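Long-range contact in mitochondrial RNA-binding protein 2 (Trypanosoma brucei, PDB 2GIA), which probably binds guide RNA and mRNA as part of the MRP1/MRP2 complex, acting as an RNA matchmaker in mitochondrial RNA editing: residues N124-P129 / T138-S143. Numbering follows the deposited sequence.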
loop_
_atom_site.group_PDB
_atom_site.type_symbol
_atom_site.label_atom_id
_atom_site.label_comp_id
_atom_site.label_asym_id
_atom_site.label_seq_id
_atom_site.Cartn_x
_atom_site.Cartn_y
_atom_site.Cartn_z
ATOM N N ASN D 124 -16.316 27.386 3.775
ATOM C CA ASN D 124 -17.336 26.628 4.477
ATOM C C ASN D 124 -17.688 25.481 3.509
ATOM O O ASN D 124 -18.471 25.652 2.576
ATOM C CB ASN D 124 -18.547 27.528 4.784
ATOM C CG ASN D 124 -19.773 26.746 5.218
ATOM O OD1 ASN D 124 -19.667 25.618 5.708
ATOM N ND2 ASN D 124 -20.954 27.352 5.051
ATOM N N ALA D 125 -17.103 24.306 3.728
ATOM C CA ALA D 125 -17.363 23.177 2.820
ATOM C C ALA D 125 -17.707 21.867 3.501
ATOM O O ALA D 125 -17.381 21.666 4.682
ATOM C CB ALA D 125 -16.148 22.963 1.915
ATOM N N THR D 126 -18.381 20.988 2.747
ATOM C CA THR D 126 -18.733 19.639 3.209
ATOM C C THR D 126 -18.316 18.619 2.138
ATOM O O THR D 126 -18.264 18.945 0.931
ATOM C CB THR D 126 -20.284 19.426 3.458
ATOM O OG1 THR D 126 -20.983 19.403 2.208
ATOM C CG2 THR D 126 -20.831 20.523 4.378
ATOM N N PHE D 127 -18.029 17.389 2.578
ATOM C CA PHE D 127 -17.660 16.309 1.669
ATOM C C PHE D 127 -18.521 15.163 2.173
ATOM O O PHE D 127 -18.391 14.745 3.308
ATOM C CB PHE D 127 -16.149 15.959 1.793
ATOM C CG PHE D 127 -15.696 14.915 0.821
ATOM C CD1 PHE D 127 -15.456 15.254 -0.514
ATOM C CD2 PHE D 127 -15.546 13.588 1.220
ATOM C CE1 PHE D 127 -15.069 14.283 -1.463
ATOM C CE2 PHE D 127 -15.167 12.614 0.299
ATOM C CZ PHE D 127 -14.925 12.962 -1.056
ATOM N N THR D 128 -19.361 14.636 1.296
ATOM C CA THR D 128 -20.290 13.604 1.670
ATOM C C THR D 128 -20.473 12.616 0.542
ATOM O O THR D 128 -20.120 12.902 -0.613
ATOM C CB THR D 128 -21.661 14.273 1.932
ATOM O OG1 THR D 128 -22.062 14.941 0.731
ATOM C CG2 THR D 128 -21.544 15.354 3.011
ATOM N N PRO D 129 -21.034 11.437 0.849
ATOM C CA PRO D 129 -21.271 10.434 -0.193
ATOM C C PRO D 129 -22.417 10.964 -1.063
ATOM O O PRO D 129 -23.279 11.716 -0.593
ATOM C CB PRO D 129 -21.733 9.191 0.566
ATOM C CG PRO D 129 -21.403 9.443 1.979
ATOM C CD PRO D 129 -21.265 10.904 2.199
ATOM N N THR D 138 -19.383 13.920 -3.068
ATOM C CA THR D 138 -19.572 15.303 -3.478
ATOM C C THR D 138 -18.880 16.328 -2.587
ATOM O O THR D 138 -19.053 16.297 -1.384
ATOM C CB THR D 138 -21.089 15.676 -3.486
ATOM O OG1 THR D 138 -21.774 14.826 -4.414
ATOM C CG2 THR D 138 -21.256 17.149 -3.915
ATOM N N LEU D 139 -18.093 17.217 -3.193
ATOM C CA LEU D 139 -17.437 18.308 -2.473
ATOM C C LEU D 139 -18.299 19.571 -2.807
ATOM O O LEU D 139 -18.469 19.910 -3.987
ATOM C CB LEU D 139 -15.999 18.538 -2.989
ATOM C CG LEU D 139 -15.240 19.744 -2.381
ATOM C CD1 LEU D 139 -15.144 19.581 -0.900
ATOM C CD2 LEU D 139 -13.834 19.912 -2.974
ATOM N N LYS D 140 -18.874 20.196 -1.779
ATOM C CA LYS D 140 -19.720 21.414 -1.912
ATOM C C LYS D 140 -19.051 22.465 -1.046
ATOM O O LYS D 140 -18.787 22.221 0.137
ATOM C CB LYS D 140 -21.126 21.197 -1.350
ATOM C CG LYS D 140 -21.862 19.979 -1.854
ATOM C CD LYS D 140 -23.015 19.646 -0.901
ATOM C CE LYS D 140 -23.727 18.333 -1.233
ATOM N NZ LYS D 140 -24.773 18.075 -0.194
ATOM N N CYS D 141 -18.805 23.641 -1.609
ATOM C CA CYS D 141 -18.117 24.670 -0.864
ATOM C C CYS D 141 -18.634 26.068 -1.179
ATOM O O CYS D 141 -19.035 26.355 -2.306
ATOM C CB CYS D 141 -16.629 24.605 -1.211
ATOM S SG CYS D 141 -15.556 25.791 -0.329
ATOM N N THR D 142 -18.628 26.926 -0.172
ATOM C CA THR D 142 -19.017 28.316 -0.369
ATOM C C THR D 142 -17.790 29.070 0.094
ATOM O O THR D 142 -17.474 29.051 1.273
ATOM C CB THR D 142 -20.207 28.724 0.517
ATOM O OG1 THR D 142 -19.978 28.293 1.861
ATOM C CG2 THR D 142 -21.467 28.114 0.016
ATOM N N SER D 143 -17.067 29.687 -0.831
ATOM C CA SER D 143 -15.870 30.451 -0.459
ATOM C C SER D 143 -16.211 31.930 -0.262
ATOM O O SER D 143 -17.208 32.425 -0.809
ATOM C CB SER D 143 -14.788 30.348 -1.544
ATOM O OG SER D 143 -14.314 29.016 -1.687
#
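Asn124, Thr126 and Thr128 face Thr142, Lys140 and Thr138 as the hydrogen-bonded pairs of two strands that run almost exactly antiparallel, their axes 4.7 Å apart at closest approach. Each pair is closed by two backbone bonds. The straightest runs from Lys140 N to Thr126 O (3.0 Å, 174° at the hydrogen), whereas Asn124 N to Thr142 O, at 3.2 Å, is more bent. Alternating with them are the non-hydrogen-bonded pairs Ala125–Cys141 and Phe127–Leu139, where CA-H groups take part too: Phe127 CA approaches Thr138 O at 3.4 Å.

The example is a beta hairpin, formed by the two middle strands of a four-stranded antiparallel sheet, and the alternation of residues gives it two unlike faces. On the buried one, Ala125 CB meets Cys141 CB at 3.6 Å, and the Cys141 sulfur lies beside the same methyl. Next along, the Phe127 ring, its CG anti to the backbone N (chi1 -176°), brings CD1 to 4.1 Å from Leu139 CB; the same side chain also packs on Val108 and Leu109 of helix 101-109.

The other face is polar and more open. Thr142 OG1 sits between its own backbone N and carbonyl carbon (chi1 48°), which turns it back to donate to Asn124 O at 3.1 Å, in the carbonyl plane on a lone pair. That oxygen thus accepts twice, with Thr142 N coming from above the plane. Across the middle, the extended Lys140 chain slants past Thr126, CD lying 3.7 Å from OG1. At the far end, Thr138 OG1 instead hydrogen-bonds Glu167 of strand 160-168.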